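FLAP endonuclease-1 protein (Methanocaldococcus jannaschii, PDB 1A76) cleaves 5'-flap structures as a magnesium-dependent endonuclease and 5'-3' exonuclease during DNA replication and repair. Local coordinates at residues 56-61 with 292-297; 211-216 with 240-245; 218-223 with 249-254; 289-292 with 297-300. One frame throughout, in Å; residues are numbered along the deposited sequence.

Contact 1 of 4, residues 56-61 with 292-297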
loop_
_atom_site.group_PDB
_atom_site.type_symbol
_atom_site.label_atom_id
_atom_site.label_comp_id
_atom_site.label_asym_id
_atom_site.label_seq_id
_atom_site.Cartn_x
_atom_site.Cartn_y
_atom_site.Cartn_z
ATOM N N SER A 56 -10.299 -12.978 4.868
ATOM C CA SER A 56 -10.502 -11.539 4.996
ATOM C C SER A 56 -10.024 -10.734 3.777
ATOM O O SER A 56 -10.755 -9.865 3.272
ATOM C CB SER A 56 -9.770 -11.048 6.257
ATOM O OG SER A 56 -10.655 -11.011 7.359
ATOM N N ALA A 57 -8.807 -11.019 3.311
ATOM C CA ALA A 57 -8.226 -10.307 2.164
ATOM C C ALA A 57 -8.943 -10.571 0.836
ATOM O O ALA A 57 -9.143 -9.658 0.034
ATOM C CB ALA A 57 -6.769 -10.665 2.020
ATOM N N TYR A 58 -9.310 -11.825 0.596
ATOM C CA TYR A 58 -9.996 -12.184 -0.636
ATOM C C TYR A 58 -11.356 -11.456 -0.713
ATOM O O TYR A 58 -11.784 -11.013 -1.793
ATOM C CB TYR A 58 -10.191 -13.713 -0.704
ATOM C CG TYR A 58 -8.947 -14.533 -0.355
ATOM C CD1 TYR A 58 -7.668 -14.040 -0.615
ATOM C CD2 TYR A 58 -9.057 -15.792 0.240
ATOM C CE1 TYR A 58 -6.529 -14.770 -0.290
ATOM C CE2 TYR A 58 -7.923 -16.535 0.568
ATOM C CZ TYR A 58 -6.661 -16.013 0.302
ATOM O OH TYR A 58 -5.536 -16.709 0.662
ATOM N N ASN A 59 -12.023 -11.333 0.437
ATOM C CA ASN A 59 -13.320 -10.656 0.524
ATOM C C ASN A 59 -13.195 -9.175 0.122
ATOM O O ASN A 59 -13.989 -8.663 -0.657
ATOM C CB ASN A 59 -13.876 -10.792 1.965
ATOM C CG ASN A 59 -15.220 -10.103 2.159
ATOM O OD1 ASN A 59 -15.316 -8.877 2.124
ATOM N ND2 ASN A 59 -16.264 -10.895 2.376
ATOM N N GLY A 60 -12.187 -8.490 0.644
ATOM C CA GLY A 60 -12.016 -7.090 0.300
ATOM C C GLY A 60 -11.595 -6.898 -1.150
ATOM O O GLY A 60 -12.077 -5.994 -1.828
ATOM N N VAL A 61 -10.695 -7.749 -1.633
ATOM C CA VAL A 61 -10.219 -7.654 -3.006
ATOM C C VAL A 61 -11.386 -7.749 -3.997
ATOM O O VAL A 61 -11.531 -6.929 -4.912
ATOM C CB VAL A 61 -9.200 -8.787 -3.296
ATOM C CG1 VAL A 61 -8.884 -8.860 -4.782
ATOM C CG2 VAL A 61 -7.941 -8.549 -2.496
ATOM N N ASP A 292 -16.376 -22.532 -3.723
ATOM C CA ASP A 292 -15.942 -23.908 -3.524
ATOM C C ASP A 292 -14.786 -24.038 -2.540
ATOM O O ASP A 292 -14.872 -24.760 -1.548
ATOM C CB ASP A 292 -15.513 -24.527 -4.856
ATOM C CG ASP A 292 -16.673 -24.737 -5.814
ATOM O OD1 ASP A 292 -17.830 -24.502 -5.418
ATOM O OD2 ASP A 292 -16.422 -25.135 -6.975
ATOM N N GLU A 293 -13.698 -23.336 -2.827
ATOM C CA GLU A 293 -12.517 -23.416 -1.998
ATOM C C GLU A 293 -12.453 -22.494 -0.787
ATOM O O GLU A 293 -11.739 -22.789 0.182
ATOM C CB GLU A 293 -11.297 -23.191 -2.868
ATOM C CG GLU A 293 -11.248 -24.109 -4.053
ATOM C CD GLU A 293 -10.153 -23.732 -5.007
ATOM O OE1 GLU A 293 -9.546 -22.660 -4.820
ATOM O OE2 GLU A 293 -9.898 -24.508 -5.945
ATOM N N ASN A 294 -13.187 -21.386 -0.816
ATOM C CA ASN A 294 -13.107 -20.483 0.320
ATOM C C ASN A 294 -14.404 -20.139 1.029
ATOM O O ASN A 294 -14.495 -19.154 1.762
ATOM C CB ASN A 294 -12.325 -19.245 -0.096
ATOM C CG ASN A 294 -10.830 -19.514 -0.114
ATOM O OD1 ASN A 294 -10.195 -19.591 0.939
ATOM N ND2 ASN A 294 -10.267 -19.691 -1.304
ATOM N N ASP A 295 -15.406 -20.978 0.799
ATOM C CA ASP A 295 -16.692 -20.856 1.449
ATOM C C ASP A 295 -17.447 -19.538 1.372
ATOM O O ASP A 295 -18.181 -19.179 2.305
ATOM C CB ASP A 295 -16.525 -21.276 2.908
ATOM C CG ASP A 295 -16.008 -22.692 3.038
ATOM O OD1 ASP A 295 -16.685 -23.610 2.533
ATOM O OD2 ASP A 295 -14.928 -22.891 3.629
ATOM N N PHE A 296 -17.272 -18.800 0.289
ATOM C CA PHE A 296 -18.020 -17.561 0.153
ATOM C C PHE A 296 -19.457 -17.990 -0.159
ATOM O O PHE A 296 -19.693 -19.122 -0.590
ATOM C CB PHE A 296 -17.468 -16.713 -0.997
ATOM C CG PHE A 296 -16.346 -15.783 -0.589
ATOM C CD1 PHE A 296 -15.297 -16.237 0.196
ATOM C CD2 PHE A 296 -16.333 -14.456 -1.013
ATOM C CE1 PHE A 296 -14.252 -15.388 0.553
ATOM C CE2 PHE A 296 -15.294 -13.603 -0.662
ATOM C CZ PHE A 296 -14.253 -14.066 0.121
ATOM N N ASN A 297 -20.412 -17.099 0.076
ATOM C CA ASN A 297 -21.813 -17.404 -0.205
ATOM C C ASN A 297 -22.002 -17.449 -1.721
ATOM O O ASN A 297 -21.695 -16.481 -2.425
ATOM C CB ASN A 297 -22.722 -16.338 0.399
ATOM C CG ASN A 297 -24.171 -16.546 0.029
ATOM O OD1 ASN A 297 -24.701 -15.858 -0.838
ATOM N ND2 ASN A 297 -24.821 -17.507 0.682
#
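Phe296 points the far end of its ring at the first turn of helix 56-70. Its CZ lies 3.5 Å from the backbone N of Asn59, which sits at the ring edge and near its plane. The same CZ is 3.8 Å from Asn59 CB and 4.2 Å from Tyr58 CB, so the tip of the ring meets the backbone and first side-chain carbons of two successive helix residues. The Asn59 amide is tilted 42° from the ring and adds little to the touch. Beside it, Asn294 presents OD1 to the edge of the Tyr58 ring, 3.8 Å from CE2. Here amide and ring planes are 68° apart. Chi1 of Tyr58 is -47°, which sets CG beside the backbone N and places the ring next to Asn294. Helix 56-70 belongs to the N-domain, part of the PIN-type nuclease domain of the XPG/RAD2 family. The contact ties it to the turn between helices 283-292 and 298-315, late in the chain. No hydrogen bond joins the two segments. The turn is held by bonds to helix 283-292: Asn294 ND2 donates to Phe289 O, and the backbones of Phe296 and Leu290 are hydrogen-bonded. Phe289 also meets the Tyr58 ring edge-to-face, while Met131, Asn134 and Cys135 of helix 129-142 touch Tyr58.

Contact 2 of 4, residues 211-216 with 240-245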
loop_
_atom_site.group_PDB
_atom_site.type_symbol
_atom_site.label_atom_id
_atom_site.label_comp_id
_atom_site.label_asym_id
_atom_site.label_seq_id
_atom_site.Cartn_x
_atom_site.Cartn_y
_atom_site.Cartn_z
ATOM N N LEU A 211 8.767 19.638 -1.686
ATOM C CA LEU A 211 8.610 18.203 -1.445
ATOM C C LEU A 211 9.828 17.755 -0.629
ATOM O O LEU A 211 9.704 16.953 0.301
ATOM C CB LEU A 211 8.565 17.445 -2.768
ATOM C CG LEU A 211 8.024 16.001 -2.882
ATOM C CD1 LEU A 211 9.064 15.163 -3.556
ATOM C CD2 LEU A 211 7.630 15.407 -1.525
ATOM N N ASP A 212 11.002 18.282 -0.977
ATOM C CA ASP A 212 12.224 17.936 -0.248
ATOM C C ASP A 212 12.076 18.301 1.240
ATOM O O ASP A 212 12.508 17.537 2.104
ATOM C CB ASP A 212 13.445 18.644 -0.860
ATOM C CG ASP A 212 13.964 17.952 -2.129
ATOM O OD1 ASP A 212 13.785 16.721 -2.297
ATOM O OD2 ASP A 212 14.563 18.657 -2.969
ATOM N N ASP A 213 11.460 19.453 1.527
ATOM C CA ASP A 213 11.207 19.912 2.911
ATOM C C ASP A 213 10.237 18.946 3.635
ATOM O O ASP A 213 10.414 18.627 4.815
ATOM C CB ASP A 213 10.535 21.288 2.919
ATOM C CG ASP A 213 11.480 22.428 2.566
ATOM O OD1 ASP A 213 12.717 22.283 2.683
ATOM O OD2 ASP A 213 10.958 23.481 2.171
ATOM N N LEU A 214 9.183 18.534 2.935
ATOM C CA LEU A 214 8.193 17.603 3.499
ATOM C C LEU A 214 8.860 16.280 3.894
ATOM O O LEU A 214 8.565 15.703 4.951
ATOM C CB LEU A 214 7.060 17.346 2.482
ATOM C CG LEU A 214 5.854 16.508 2.946
ATOM C CD1 LEU A 214 5.209 17.156 4.172
ATOM C CD2 LEU A 214 4.832 16.395 1.809
ATOM N N ILE A 215 9.768 15.813 3.039
ATOM C CA ILE A 215 10.513 14.580 3.282
ATOM C C ILE A 215 11.377 14.750 4.551
ATOM O O ILE A 215 11.529 13.825 5.345
ATOM C CB ILE A 215 11.420 14.253 2.053
ATOM C CG1 ILE A 215 10.556 13.785 0.883
ATOM C CG2 ILE A 215 12.432 13.143 2.388
ATOM C CD1 ILE A 215 11.273 13.792 -0.460
ATOM N N ASP A 216 11.933 15.943 4.744
ATOM C CA ASP A 216 12.750 16.200 5.923
ATOM C C ASP A 216 11.862 16.099 7.172
ATOM O O ASP A 216 12.233 15.454 8.152
ATOM C CB ASP A 216 13.402 17.585 5.824
ATOM C CG ASP A 216 14.654 17.591 4.943
ATOM O OD1 ASP A 216 15.108 16.510 4.515
ATOM O OD2 ASP A 216 15.187 18.690 4.677
ATOM N N GLU A 240 9.246 23.754 11.999
ATOM C CA GLU A 240 9.887 24.966 12.499
ATOM C C GLU A 240 11.353 25.010 12.063
ATOM O O GLU A 240 11.853 26.056 11.644
ATOM C CB GLU A 240 9.771 24.995 14.027
ATOM C CG GLU A 240 10.551 26.084 14.739
ATOM C CD GLU A 240 10.251 26.089 16.224
ATOM O OE1 GLU A 240 10.865 25.279 16.939
ATOM O OE2 GLU A 240 9.398 26.885 16.673
ATOM N N LEU A 241 12.034 23.868 12.160
ATOM C CA LEU A 241 13.444 23.767 11.779
ATOM C C LEU A 241 13.587 23.878 10.266
ATOM O O LEU A 241 14.545 24.450 9.757
ATOM C CB LEU A 241 14.041 22.435 12.270
ATOM C CG LEU A 241 14.200 22.300 13.792
ATOM C CD1 LEU A 241 14.515 20.847 14.177
ATOM C CD2 LEU A 241 15.299 23.259 14.272
ATOM N N VAL A 242 12.623 23.327 9.543
ATOM C CA VAL A 242 12.640 23.395 8.091
ATOM C C VAL A 242 12.484 24.843 7.619
ATOM O O VAL A 242 13.266 25.315 6.792
ATOM C CB VAL A 242 11.510 22.526 7.483
ATOM C CG1 VAL A 242 11.082 23.081 6.119
ATOM C CG2 VAL A 242 11.996 21.081 7.350
ATOM N N ARG A 243 11.493 25.556 8.146
ATOM C CA ARG A 243 11.274 26.938 7.738
ATOM C C ARG A 243 12.454 27.833 8.121
ATOM O O ARG A 243 12.687 28.873 7.497
ATOM C CB ARG A 243 9.979 27.475 8.358
ATOM C CG ARG A 243 8.720 26.819 7.803
ATOM C CD ARG A 243 8.702 26.856 6.274
ATOM N NE ARG A 243 7.585 27.643 5.760
ATOM C CZ ARG A 243 7.525 28.970 5.791
ATOM N NH1 ARG A 243 8.521 29.670 6.311
ATOM N NH2 ARG A 243 6.463 29.600 5.312
ATOM N N SER A 244 13.208 27.418 9.136
ATOM C CA SER A 244 14.360 28.195 9.582
ATOM C C SER A 244 15.575 27.979 8.700
ATOM O O SER A 244 16.525 28.748 8.757
ATOM C CB SER A 244 14.713 27.850 11.026
ATOM O OG SER A 244 13.785 28.455 11.898
ATOM N N GLY A 245 15.546 26.926 7.895
ATOM C CA GLY A 245 16.660 26.653 7.008
ATOM C C GLY A 245 17.836 25.923 7.628
ATOM O O GLY A 245 18.946 26.005 7.108
#
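Asp213 is the first residue of helix 211-221 to meet Val242 of helix 235-244. Its CG lies 3.6 Å from Val242 CG1 and its CB 3.7 Å from the same methyl. The two carboxylate oxygens are almost equally far from that methyl, OD1 at 3.9 Å and OD2 at 4.0 Å from CG1. With chi1 at -74°, the carboxylate stands beside its own backbone N and comes over Val242 CG1 at an oblique angle. One turn on, Asp216 offers only CB, 4.1 Å from Val242 CG2. Its oxygens are engaged away from the valine: OD2 in a salt bridge to Lys248, OD1 in a hydrogen bond to Tyr258. These residues pack two helices of what is, as in FEN1 relatives, probably the helix-three-turn-helix (H3TH) region, which binds DNA. Val242 also touches Ile217 and Ala247, and Gly245, at positive phi, ends its helix in a Schellman motif. With an alanine here in place of Val242 both CG methyls go, which would probably leave a gap beside the Asp213 carboxylate and Asp216 CB. No polar bond crosses the contact. One methyl lies against the carboxylate of Asp213, the other near CB of Asp216, so the link depends on shape, not charge pairing.

Contact 3 of 4, residues 218-223 with 249-254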
loop_
_atom_site.group_PDB
_atom_site.type_symbol
_atom_site.label_atom_id
_atom_site.label_comp_id
_atom_site.label_asym_id
_atom_site.label_seq_id
_atom_site.Cartn_x
_atom_site.Cartn_y
_atom_site.Cartn_z
ATOM N N ALA A 218 9.221 14.425 7.463
ATOM C CA ALA A 218 8.952 13.000 7.589
ATOM C C ALA A 218 10.112 12.284 8.270
ATOM O O ALA A 218 9.913 11.443 9.158
ATOM C CB ALA A 218 8.706 12.390 6.212
ATOM N N ILE A 219 11.332 12.605 7.848
ATOM C CA ILE A 219 12.501 11.972 8.434
ATOM C C ILE A 219 12.583 12.297 9.929
ATOM O O ILE A 219 12.851 11.403 10.731
ATOM C CB ILE A 219 13.789 12.389 7.681
ATOM C CG1 ILE A 219 13.790 11.731 6.286
ATOM C CG2 ILE A 219 15.026 11.943 8.443
ATOM C CD1 ILE A 219 14.875 12.243 5.343
ATOM N N PHE A 220 12.336 13.554 10.303
ATOM C CA PHE A 220 12.350 13.970 11.717
ATOM C C PHE A 220 11.347 13.156 12.518
ATOM O O PHE A 220 11.637 12.683 13.619
ATOM C CB PHE A 220 11.938 15.442 11.876
ATOM C CG PHE A 220 13.082 16.416 11.824
ATOM C CD1 PHE A 220 14.045 16.436 12.828
ATOM C CD2 PHE A 220 13.171 17.343 10.790
ATOM C CE1 PHE A 220 15.079 17.368 12.804
ATOM C CE2 PHE A 220 14.196 18.275 10.758
ATOM C CZ PHE A 220 15.156 18.286 11.772
ATOM N N MET A 221 10.145 13.027 11.976
ATOM C CA MET A 221 9.093 12.305 12.673
ATOM C C MET A 221 9.404 10.824 12.702
ATOM O O MET A 221 9.056 10.136 13.656
ATOM C CB MET A 221 7.748 12.565 11.996
ATOM C CG MET A 221 7.282 14.021 12.133
ATOM S SD MET A 221 5.837 14.404 11.126
ATOM C CE MET A 221 4.579 13.439 11.920
ATOM N N GLY A 222 10.076 10.352 11.657
ATOM C CA GLY A 222 10.448 8.950 11.571
ATOM C C GLY A 222 9.763 8.231 10.426
ATOM O O GLY A 222 8.526 8.208 10.349
ATOM N N THR A 223 10.554 7.660 9.522
ATOM C CA THR A 223 9.998 6.916 8.386
ATOM C C THR A 223 10.198 5.415 8.631
ATOM O O THR A 223 10.664 5.008 9.696
ATOM C CB THR A 223 10.692 7.307 7.031
ATOM O OG1 THR A 223 12.036 6.818 7.009
ATOM C CG2 THR A 223 10.718 8.820 6.844
ATOM N N ASP A 249 21.076 20.411 7.966
ATOM C CA ASP A 249 22.289 20.265 8.756
ATOM C C ASP A 249 21.975 19.378 9.951
ATOM O O ASP A 249 22.751 18.485 10.296
ATOM C CB ASP A 249 22.789 21.631 9.241
ATOM C CG ASP A 249 23.481 22.423 8.145
ATOM O OD1 ASP A 249 24.097 21.799 7.258
ATOM O OD2 ASP A 249 23.410 23.671 8.170
ATOM N N VAL A 250 20.820 19.613 10.567
ATOM C CA VAL A 250 20.393 18.843 11.733
ATOM C C VAL A 250 20.233 17.348 11.442
ATOM O O VAL A 250 20.641 16.498 12.238
ATOM C CB VAL A 250 19.048 19.381 12.277
ATOM C CG1 VAL A 250 18.496 18.423 13.312
ATOM C CG2 VAL A 250 19.239 20.789 12.879
ATOM N N LEU A 251 19.624 17.040 10.299
ATOM C CA LEU A 251 19.380 15.661 9.880
ATOM C C LEU A 251 20.675 14.924 9.530
ATOM O O LEU A 251 20.817 13.736 9.819
ATOM C CB LEU A 251 18.416 15.651 8.681
ATOM C CG LEU A 251 16.929 15.378 8.929
ATOM C CD1 LEU A 251 16.545 15.663 10.366
ATOM C CD2 LEU A 251 16.087 16.221 7.981
ATOM N N LYS A 252 21.619 15.622 8.907
ATOM C CA LYS A 252 22.896 15.003 8.568
ATOM C C LYS A 252 23.590 14.548 9.867
ATOM O O LYS A 252 24.207 13.486 9.922
ATOM C CB LYS A 252 23.774 16.000 7.822
ATOM C CG LYS A 252 25.201 16.038 8.314
ATOM C CD LYS A 252 26.119 15.298 7.374
ATOM C CE LYS A 252 27.448 16.019 7.279
ATOM N NZ LYS A 252 27.933 16.415 8.630
ATOM N N LYS A 253 23.473 15.364 10.908
ATOM C CA LYS A 253 24.051 15.063 12.213
ATOM C C LYS A 253 23.272 13.988 12.963
ATOM O O LYS A 253 23.855 13.035 13.490
ATOM C CB LYS A 253 24.087 16.329 13.074
ATOM C CG LYS A 253 24.159 16.071 14.582
ATOM C CD LYS A 253 24.199 17.375 15.367
ATOM C CE LYS A 253 24.120 17.122 16.867
ATOM N NZ LYS A 253 24.097 18.382 17.676
ATOM N N GLU A 254 21.952 14.140 13.006
ATOM C CA GLU A 254 21.102 13.212 13.746
ATOM C C GLU A 254 20.707 11.896 13.088
ATOM O O GLU A 254 20.382 10.934 13.783
ATOM C CB GLU A 254 19.827 13.929 14.199
ATOM C CG GLU A 254 20.055 14.987 15.270
ATOM C CD GLU A 254 20.805 14.459 16.483
ATOM O OE1 GLU A 254 20.524 13.322 16.925
ATOM O OE2 GLU A 254 21.674 15.191 16.999
#
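Leu251 reaches Phe220 through torsions away from the staggered positions, chi1 -99° and chi2 21°. They carry its CD1 over the face of the Phe220 ring and bring CD2 to the ring atom CE2, 3.9 Å away. This suggests some strain in Leu251, accepted for close packing. Both helices probably belong to the H3TH region. The contact joins helix 211-221 to helix 247-254, which follows helix 235-244 in the chain. On the first helix, Ile219 and Phe220 meet the second. Ile219 CG2 lies 4.0 Å from Leu251 CG, and the isoleucine also touches Tyr258, Ile261 and Lys262 of helix 258-266. Phe220 does more. Val250 CG1 comes to the edge of its ring, near the plane, 3.6 Å from CE1, and the two side chains cross at about a right angle. Ala238 and Leu241 of helix 235-244 also touch Phe220, together with Val230 and Ile233 of the intervening loop. The ring is thus wedged among several parts of the domain. Its helix soon stops: Gly222 takes positive phi, and the chain then runs on toward Asp224, a ligand of the second magnesium. At the ring itself, Leu251 CD1 sits 3.3 Å from the centroid of the Phe220 ring, only 13° off the normal, in a tight CH-pi contact.

Contact 4 of 4, residues 289-292 with 297-300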
loop_
_atom_site.group_PDB
_atom_site.type_symbol
_atom_site.label_atom_id
_atom_site.label_comp_id
_atom_site.label_asym_id
_atom_site.label_seq_id
_atom_site.Cartn_x
_atom_site.Cartn_y
_atom_site.Cartn_z
ATOM N N PHE A 289 -12.834 -20.684 -6.729
ATOM C CA PHE A 289 -11.880 -20.173 -5.757
ATOM C C PHE A 289 -12.581 -19.633 -4.512
ATOM O O PHE A 289 -12.281 -20.049 -3.379
ATOM C CB PHE A 289 -11.007 -19.076 -6.395
ATOM C CG PHE A 289 -10.005 -18.491 -5.448
ATOM C CD1 PHE A 289 -8.891 -19.229 -5.056
ATOM C CD2 PHE A 289 -10.196 -17.223 -4.909
ATOM C CE1 PHE A 289 -7.979 -18.712 -4.135
ATOM C CE2 PHE A 289 -9.292 -16.692 -3.987
ATOM C CZ PHE A 289 -8.178 -17.443 -3.598
ATOM N N LEU A 290 -13.530 -18.725 -4.729
ATOM C CA LEU A 290 -14.268 -18.088 -3.642
ATOM C C LEU A 290 -15.301 -18.963 -2.911
ATOM O O LEU A 290 -15.255 -19.107 -1.680
ATOM C CB LEU A 290 -14.957 -16.817 -4.174
ATOM C CG LEU A 290 -14.450 -15.441 -3.710
ATOM C CD1 LEU A 290 -12.920 -15.431 -3.555
ATOM C CD2 LEU A 290 -14.918 -14.376 -4.705
ATOM N N VAL A 291 -16.226 -19.547 -3.662
ATOM C CA VAL A 291 -17.274 -20.377 -3.067
ATOM C C VAL A 291 -16.818 -21.793 -2.716
ATOM O O VAL A 291 -16.877 -22.209 -1.560
ATOM C CB VAL A 291 -18.508 -20.483 -4.016
ATOM C CG1 VAL A 291 -19.610 -21.326 -3.362
ATOM C CG2 VAL A 291 -19.028 -19.100 -4.347
ATOM N N ASP A 292 -16.376 -22.532 -3.723
ATOM C CA ASP A 292 -15.942 -23.908 -3.524
ATOM C C ASP A 292 -14.786 -24.038 -2.540
ATOM O O ASP A 292 -14.872 -24.760 -1.548
ATOM C CB ASP A 292 -15.513 -24.527 -4.856
ATOM C CG ASP A 292 -16.673 -24.737 -5.814
ATOM O OD1 ASP A 292 -17.830 -24.502 -5.418
ATOM O OD2 ASP A 292 -16.422 -25.135 -6.975
ATOM N N ASN A 297 -20.412 -17.099 0.076
ATOM C CA ASN A 297 -21.813 -17.404 -0.205
ATOM C C ASN A 297 -22.002 -17.449 -1.721
ATOM O O ASN A 297 -21.695 -16.481 -2.425
ATOM C CB ASN A 297 -22.722 -16.338 0.399
ATOM C CG ASN A 297 -24.171 -16.546 0.029
ATOM O OD1 ASN A 297 -24.701 -15.858 -0.838
ATOM N ND2 ASN A 297 -24.821 -17.507 0.682
ATOM N N TYR A 298 -22.511 -18.571 -2.221
ATOM C CA TYR A 298 -22.695 -18.733 -3.653
ATOM C C TYR A 298 -23.529 -17.646 -4.292
ATOM O O TYR A 298 -23.098 -17.007 -5.251
ATOM C CB TYR A 298 -23.325 -20.087 -3.982
ATOM C CG TYR A 298 -23.616 -20.218 -5.458
ATOM C CD1 TYR A 298 -22.611 -20.577 -6.354
ATOM C CD2 TYR A 298 -24.870 -19.891 -5.968
ATOM C CE1 TYR A 298 -22.842 -20.597 -7.727
ATOM C CE2 TYR A 298 -25.117 -19.906 -7.331
ATOM C CZ TYR A 298 -24.101 -20.254 -8.206
ATOM O OH TYR A 298 -24.342 -20.248 -9.551
ATOM N N ASP A 299 -24.734 -17.451 -3.768
ATOM C CA ASP A 299 -25.650 -16.450 -4.294
ATOM C C ASP A 299 -24.976 -15.086 -4.456
ATOM O O ASP A 299 -25.025 -14.481 -5.530
ATOM C CB ASP A 299 -26.865 -16.314 -3.366
ATOM C CG ASP A 299 -27.902 -17.416 -3.576
ATOM O OD1 ASP A 299 -27.748 -18.231 -4.512
ATOM O OD2 ASP A 299 -28.877 -17.460 -2.790
ATOM N N ARG A 300 -24.358 -14.602 -3.381
ATOM C CA ARG A 300 -23.694 -13.304 -3.405
ATOM C C ARG A 300 -22.586 -13.251 -4.441
ATOM O O ARG A 300 -22.480 -12.289 -5.193
ATOM C CB ARG A 300 -23.118 -12.970 -2.025
ATOM C CG ARG A 300 -22.693 -11.523 -1.875
ATOM C CD ARG A 300 -22.219 -11.227 -0.461
ATOM N NE ARG A 300 -23.331 -10.988 0.454
ATOM C CZ ARG A 300 -23.747 -11.852 1.376
ATOM N NH1 ARG A 300 -23.142 -13.025 1.513
ATOM N NH2 ARG A 300 -24.766 -11.544 2.163
#
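Val291 faces Tyr298 across the turn that joins helix 283-292 to helix 298-315. From its CB the side chain forks. CG1, anti to the valine N with chi1 at -179°, lies 4.0 Å from Tyr298 CB. The same methyl packs against the carbonyl O of Phe296. CG2, on the other branch, meets backbone instead: Tyr298 CA at 3.8 Å and, more loosely, Asn297 O at 4.2 Å. The valine therefore sits on the start of the second helix and touches the root of the tyrosine. The Tyr298 ring turns its edge to CG1. Val301, further along that helix, also touches Val291. The two helices are consecutive and joined by a short loop. The second helix is capped: Asn297, at the N-cap position, accepts from Arg300 N through OD1. That bond is 2.9 Å long with an angle of 165° at the hydrogen, and the donor is tilted 21° from the carbonyl plane. At the first helix end the chain makes a wider pi-type turn. A glycine here in place of Val291 removes both methyls, which would probably leave a gap against Tyr298 CA and CB. The contact lies at the surface. Across the segments there are only van der Waals contacts, methyl against side-chain carbon and backbone, while the polar bond stays within the second segment and fixes where that helix begins.

Overall arrangement
Contacts 2 and 3 share helix 211-221 and sit together on one side of the chain, their centres 10 Å apart. Leu241 against Phe220 joins them. Contact 3 is the buried one, with an aromatic ring and aliphatic side chains; contact 2 is partly buried and sets a valine against acidic side chains. Contacts 1 and 4 lie on the opposite side of the chain's centre, their centres 7 Å apart, and share the turn after helix 283-292. Contact 1 is partly buried and mixes rings with amides. Contact 4, at the surface, sets valine methyls against a tyrosine's CB and backbone, with its capping hydrogen bond inside one segment. None of the four has a hydrogen bond between its segments.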